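Local structure of putative glutathione S-transferase (Corynebacterium glutamicum, 3M1G) at residues R63-R68 with G92-T97; T292-E297 with E352-P357. The protein probably acts as a glutathione transferase of the omega-like, ECM4-related group, which would use a cysteine nucleophile on a thioredoxin-fold domain. All blocks are in the same frame, centred on the assembly; numbering follows the deposited sequence. Where two conformers were deposited one is given.

Contact 1: residues R63-R68 with G92-T97; sequences RLVAAR and GLTGPT
V65 pairs with G92 and A66 with L93 as neighbours on the two parallel strands, 62-66 and 90-93, of a beta-alpha-beta unit in a thioredoxin-like domain; its helix is 71-83, and the chains stay in contact beyond the strand ends. Three backbone hydrogen bonds fix the register, each 2.8 Å between N and O: G92 N to L64 O, A66 N to G92 O and T94 N to A66 O. The first two are nearly straight at the hydrogen (172° each), while the third bends to 151°. Past it the direct ladder gives way to a water, which accepts from R68 N (2.9 Å) and donates to T94 O (2.7 Å).

Further back, on the face carrying V65, R63 reaches G92: with CG anti to the backbone N (chi1 174°) and a bend at chi3, the edge of its guanidinium comes to G92, NH1 lying 3.6 Å from G92 CA. On the face of A66, L93 puts CD2 over one face of the R68 guanidinium, toward its rim, and its CD1 is 3.8 Å from R68 NH2. A67 CB packs on the ring of P96, 3.8 Å from CD, next to the predicted nucleophile C70.

Strand 90-93 forms one border of the four-stranded sheet. Strand 62-66 lies between it and the antiparallel strand 140-143, and helix 71-83 covers L64 and A66 through T76, V77 and R80.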
loop_
_atom_site.group_PDB
_atom_site.type_symbol
_atom_site.label_atom_id
_atom_site.label_comp_id
_atom_site.label_asym_id
_atom_site.label_seq_id
_atom_site.Cartn_x
_atom_site.Cartn_y
_atom_site.Cartn_z
ATOM N N ARG A 63 -17.952 18.733 28.136
ATOM C CA ARG A 63 -17.378 17.448 27.751
ATOM C C ARG A 63 -16.954 17.492 26.295
ATOM O O ARG A 63 -17.704 17.971 25.436
ATOM C CB ARG A 63 -18.420 16.329 27.950
ATOM C CG ARG A 63 -17.992 14.949 27.437
ATOM C CD ARG A 63 -19.065 13.890 27.732
ATOM N NE ARG A 63 -19.083 13.692 29.162
ATOM C CZ ARG A 63 -18.489 12.686 29.799
ATOM N NH1 ARG A 63 -17.902 11.692 29.138
ATOM N NH2 ARG A 63 -18.549 12.650 31.121
ATOM N N LEU A 64 -15.739 16.999 26.025
ATOM C CA LEU A 64 -15.285 16.797 24.663
ATOM C C LEU A 64 -15.756 15.415 24.201
ATOM O O LEU A 64 -15.453 14.405 24.828
ATOM C CB LEU A 64 -13.765 16.895 24.554
ATOM C CG LEU A 64 -13.152 16.642 23.177
ATOM C CD1 LEU A 64 -13.599 17.728 22.174
ATOM C CD2 LEU A 64 -11.593 16.574 23.305
ATOM N N VAL A 65 -16.538 15.397 23.127
ATOM C CA VAL A 65 -17.066 14.152 22.611
ATOM C C VAL A 65 -16.262 13.922 21.338
ATOM O O VAL A 65 -16.283 14.747 20.423
ATOM C CB VAL A 65 -18.570 14.205 22.319
ATOM C CG1 VAL A 65 -19.041 12.843 21.605
ATOM C CG2 VAL A 65 -19.379 14.464 23.623
ATOM N N ALA A 66 -15.495 12.840 21.336
ATOM C CA ALA A 66 -14.541 12.556 20.271
ATOM C C ALA A 66 -14.649 11.088 19.816
ATOM O O ALA A 66 -15.451 10.301 20.367
ATOM C CB ALA A 66 -13.112 12.882 20.765
ATOM N N ALA A 67 -13.899 10.720 18.782
ATOM C CA ALA A 67 -13.810 9.314 18.350
ATOM C C ALA A 67 -12.351 9.050 18.045
ATOM O O ALA A 67 -11.690 9.872 17.375
ATOM C CB ALA A 67 -14.684 9.058 17.082
ATOM N N ARG A 68 -11.844 7.914 18.502
ATOM C CA ARG A 68 -10.448 7.528 18.223
ATOM C C ARG A 68 -10.107 7.485 16.745
ATOM O O ARG A 68 -9.018 7.867 16.352
ATOM C CB ARG A 68 -10.139 6.152 18.827
ATOM C CG ARG A 68 -10.159 6.102 20.340
ATOM C CD ARG A 68 -8.994 6.951 20.940
ATOM N NE ARG A 68 -8.950 6.775 22.389
ATOM C CZ ARG A 68 -8.421 7.639 23.258
ATOM N NH1 ARG A 68 -7.871 8.793 22.853
ATOM N NH2 ARG A 68 -8.469 7.357 24.559
ATOM N N GLY A 92 -15.744 12.049 26.300
ATOM C CA GLY A 92 -16.607 10.961 25.864
ATOM C C GLY A 92 -16.102 10.424 24.516
ATOM O O GLY A 92 -15.814 11.193 23.614
ATOM N N LEU A 93 -15.968 9.112 24.404
ATOM C CA LEU A 93 -15.559 8.455 23.150
ATOM C C LEU A 93 -16.758 7.775 22.463
ATOM O O LEU A 93 -17.506 7.053 23.122
ATOM C CB LEU A 93 -14.451 7.460 23.438
ATOM C CG LEU A 93 -13.188 8.138 23.967
ATOM C CD1 LEU A 93 -12.243 7.097 24.526
ATOM C CD2 LEU A 93 -12.490 8.989 22.910
ATOM N N THR A 94 -16.934 8.038 21.163
ATOM C CA THR A 94 -18.067 7.534 20.356
ATOM C C THR A 94 -17.559 7.165 18.964
ATOM O O THR A 94 -16.351 6.995 18.786
ATOM C CB THR A 94 -19.173 8.607 20.184
ATOM O OG1 THR A 94 -20.344 8.025 19.588
ATOM C CG2 THR A 94 -18.674 9.757 19.296
ATOM N N GLY A 95 -18.473 6.996 17.997
ATOM C CA GLY A 95 -18.102 6.808 16.557
ATOM C C GLY A 95 -17.989 8.053 15.648
ATOM O O GLY A 95 -18.655 9.070 15.882
ATOM N N PRO A 96 -17.150 7.985 14.588
ATOM C CA PRO A 96 -17.001 9.147 13.670
ATOM C C PRO A 96 -18.263 9.542 12.885
ATOM O O PRO A 96 -19.186 8.728 12.727
ATOM C CB PRO A 96 -15.889 8.701 12.692
ATOM C CG PRO A 96 -15.091 7.681 13.465
ATOM C CD PRO A 96 -16.125 6.949 14.327
ATOM N N THR A 97 -18.285 10.785 12.393
ATOM C CA THR A 97 -19.429 11.293 11.610
ATOM C C THR A 97 -19.046 12.040 10.315
ATOM O O THR A 97 -19.820 12.001 9.354
ATOM C CB THR A 97 -20.363 12.202 12.492
ATOM O OG1 THR A 97 -19.591 13.271 13.062
ATOM C CG2 THR A 97 -21.073 11.370 13.622
HETATM O O HOH W 1 -13.917 6.157 19.529
#

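Contact 2: residues T292-E297 with E352-P357; sequences TTDFTE and EEVKNP
D294 and N356 meet obliquely, their carboxylate and amide planes 58° apart, and this pair carries the contact. N356 ND2 donates to the syn lone pair of D294 OD2 at 2.9 Å, with the oxygen close to the amide plane. The same oxygen accepts from N356 N at 3.2 Å, a more bent bond (143°) that arrives from above the carboxylate plane. One residue thus grips OD2 with both its backbone and its side chain, and a water bridging to K355 N donates a further bond. With CG anti to the backbone N (chi1 -172°), the carboxylate lies at the helix start, where OD1 accepts from E297 N at 3.1 Å from above its plane; D294 is the N-cap of helix 295-305. Charge on the carboxylate would probably be favoured by these donors and by the helix end.

T296 crosses N356 at about a right angle, its OG1 3.5 Å from N356 CB. E297 also lies across the amide, and a water joins its OE2 to N356 ND2. Two more waters lie between N356 O and F295 N or T296 OG1, and probably bridge them. V354 points toward the turn: CG1 packs on D294 CB at 3.9 Å, and CG2 sits against the backbone, 3.6 Å from T293 O.

The C-terminal tail is thereby fastened to the start of helix 295-305. T292 packs on helix 71-83 (V77, I78, R81), while T293 and F295 pack against V253 of helix 243-253.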
loop_
_atom_site.group_PDB
_atom_site.type_symbol
_atom_site.label_atom_id
_atom_site.label_comp_id
_atom_site.label_asym_id
_atom_site.label_seq_id
_atom_site.Cartn_x
_atom_site.Cartn_y
_atom_site.Cartn_z
ATOM N N THR A 292 -2.375 8.926 22.224
ATOM C CA THR A 292 -3.784 9.064 21.915
ATOM C C THR A 292 -4.148 8.356 20.563
ATOM O O THR A 292 -5.271 8.544 20.028
ATOM C CB THR A 292 -4.194 10.525 21.879
ATOM O OG1 THR A 292 -3.514 11.221 20.821
ATOM C CG2 THR A 292 -3.873 11.251 23.265
ATOM N N THR A 293 -3.197 7.588 20.011
ATOM C CA THR A 293 -3.354 6.975 18.684
ATOM C C THR A 293 -3.630 5.481 18.861
ATOM O O THR A 293 -2.751 4.742 19.340
ATOM C CB THR A 293 -2.101 7.179 17.829
ATOM O OG1 THR A 293 -1.835 8.579 17.708
ATOM C CG2 THR A 293 -2.263 6.568 16.401
ATOM N N ASP A 294 -4.850 5.066 18.519
ATOM C CA ASP A 294 -5.262 3.660 18.600
ATOM C C ASP A 294 -5.387 3.099 17.181
ATOM O O ASP A 294 -6.387 3.336 16.479
ATOM C CB ASP A 294 -6.575 3.519 19.380
ATOM C CG ASP A 294 -6.958 2.047 19.666
ATOM O OD1 ASP A 294 -6.676 1.205 18.798
ATOM O OD2 ASP A 294 -7.549 1.764 20.760
ATOM N N PHE A 295 -4.357 2.375 16.759
ATOM C CA PHE A 295 -4.287 1.905 15.372
ATOM C C PHE A 295 -5.377 0.886 15.047
ATOM O O PHE A 295 -5.882 0.863 13.926
ATOM C CB PHE A 295 -2.912 1.338 15.054
ATOM C CG PHE A 295 -1.840 2.380 14.928
ATOM C CD1 PHE A 295 -1.788 3.199 13.829
ATOM C CD2 PHE A 295 -0.864 2.515 15.904
ATOM C CE1 PHE A 295 -0.786 4.132 13.695
ATOM C CE2 PHE A 295 0.121 3.434 15.791
ATOM C CZ PHE A 295 0.170 4.257 14.667
ATOM N N THR A 296 -5.768 0.080 16.031
ATOM C CA THR A 296 -6.843 -0.900 15.832
ATOM C C THR A 296 -8.171 -0.236 15.561
ATOM O O THR A 296 -8.866 -0.629 14.642
ATOM C CB THR A 296 -6.960 -1.863 17.023
ATOM O OG1 THR A 296 -5.721 -2.560 17.155
ATOM C CG2 THR A 296 -8.107 -2.890 16.835
ATOM N N GLU A 297 -8.527 0.789 16.350
ATOM C CA GLU A 297 -9.809 1.454 16.149
ATOM C C GLU A 297 -9.787 2.277 14.891
ATOM O O GLU A 297 -10.800 2.373 14.208
ATOM C CB GLU A 297 -10.206 2.318 17.358
ATOM C CG GLU A 297 -10.583 1.430 18.526
ATOM C CD GLU A 297 -11.324 2.111 19.649
ATOM O OE1 GLU A 297 -11.696 3.287 19.516
ATOM O OE2 GLU A 297 -11.566 1.425 20.673
ATOM N N GLU A 352 -8.736 6.837 29.774
ATOM C CA GLU A 352 -8.448 7.579 28.543
ATOM C C GLU A 352 -7.236 7.034 27.799
ATOM O O GLU A 352 -6.876 7.589 26.783
ATOM C CB GLU A 352 -8.238 9.084 28.811
ATOM C CG GLU A 352 -9.348 9.753 29.586
ATOM C CD GLU A 352 -9.262 11.292 29.594
ATOM O OE1 GLU A 352 -8.420 11.911 28.882
ATOM O OE2 GLU A 352 -10.064 11.885 30.329
ATOM N N GLU A 353 -6.584 6.003 28.326
ATOM C CA GLU A 353 -5.445 5.368 27.630
ATOM C C GLU A 353 -5.874 4.612 26.366
ATOM O O GLU A 353 -7.018 4.258 26.220
ATOM C CB GLU A 353 -4.678 4.438 28.580
ATOM C CG GLU A 353 -5.331 3.099 28.891
ATOM C CD GLU A 353 -6.515 3.163 29.898
ATOM O OE1 GLU A 353 -6.792 4.227 30.517
ATOM O OE2 GLU A 353 -7.177 2.110 30.049
ATOM N N VAL A 354 -4.943 4.395 25.454
ATOM C CA VAL A 354 -5.210 3.643 24.229
ATOM C C VAL A 354 -5.569 2.207 24.644
ATOM O O VAL A 354 -4.860 1.598 25.424
ATOM C CB VAL A 354 -3.998 3.689 23.303
ATOM C CG1 VAL A 354 -4.050 2.593 22.221
ATOM C CG2 VAL A 354 -3.891 5.090 22.706
ATOM N N LYS A 355 -6.733 1.749 24.202
ATOM C CA LYS A 355 -7.274 0.447 24.592
ATOM C C LYS A 355 -6.565 -0.679 23.845
ATOM O O LYS A 355 -6.393 -1.762 24.394
ATOM C CB LYS A 355 -8.791 0.396 24.344
ATOM C CG LYS A 355 -9.599 1.421 25.138
ATOM C CD LYS A 355 -9.611 1.085 26.631
ATOM C CE LYS A 355 -10.539 2.013 27.423
ATOM N NZ LYS A 355 -10.560 1.612 28.834
ATOM N N ASN A 356 -6.103 -0.407 22.624
ATOM C CA ASN A 356 -5.413 -1.423 21.819
ATOM C C ASN A 356 -3.947 -1.058 21.506
ATOM O O ASN A 356 -3.583 -0.827 20.356
ATOM C CB ASN A 356 -6.207 -1.657 20.524
ATOM C CG ASN A 356 -7.672 -1.990 20.794
ATOM O OD1 ASN A 356 -7.997 -3.137 21.050
ATOM N ND2 ASN A 356 -8.552 -0.986 20.754
ATOM N N PRO A 357 -3.098 -1.009 22.538
ATOM C CA PRO A 357 -1.747 -0.548 22.322
ATOM C C PRO A 357 -0.939 -1.541 21.482
ATOM O O PRO A 357 -1.095 -2.736 21.654
ATOM C CB PRO A 357 -1.187 -0.443 23.748
ATOM C CG PRO A 357 -1.951 -1.495 24.527
ATOM C CD PRO A 357 -3.322 -1.491 23.912
HETATM O O HOH W 2 -8.237 3.496 22.530
HETATM O O HOH W 3 -2.647 1.364 18.756
HETATM O O HOH W 4 -3.313 -1.565 17.786
HETATM O O HOH W 5 -11.299 -1.006 21.058
#

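In the fold
Contact 1 belongs to the thioredoxin-like domain and contact 2 to the helical domain with the C-terminal tail; their centres are 13 Å apart. R68 joins them: its NH2 makes a weak hydrogen bond to E352 O at 2.7 Å, and its CG lies 3.3 Å from E297 OE1. The predicted active site is closer to contact 1, where the P96 side chain is about 4 Å from that of C70, the predicted nucleophile, and about 6 Å from that of Y302, predicted to lower its pKa. The E297 side chain is about 10 Å from that of C70 and about 9 Å from that of Y302. Helix 295-305, capped in contact 2, carries Y302 and also H301, which touches P96.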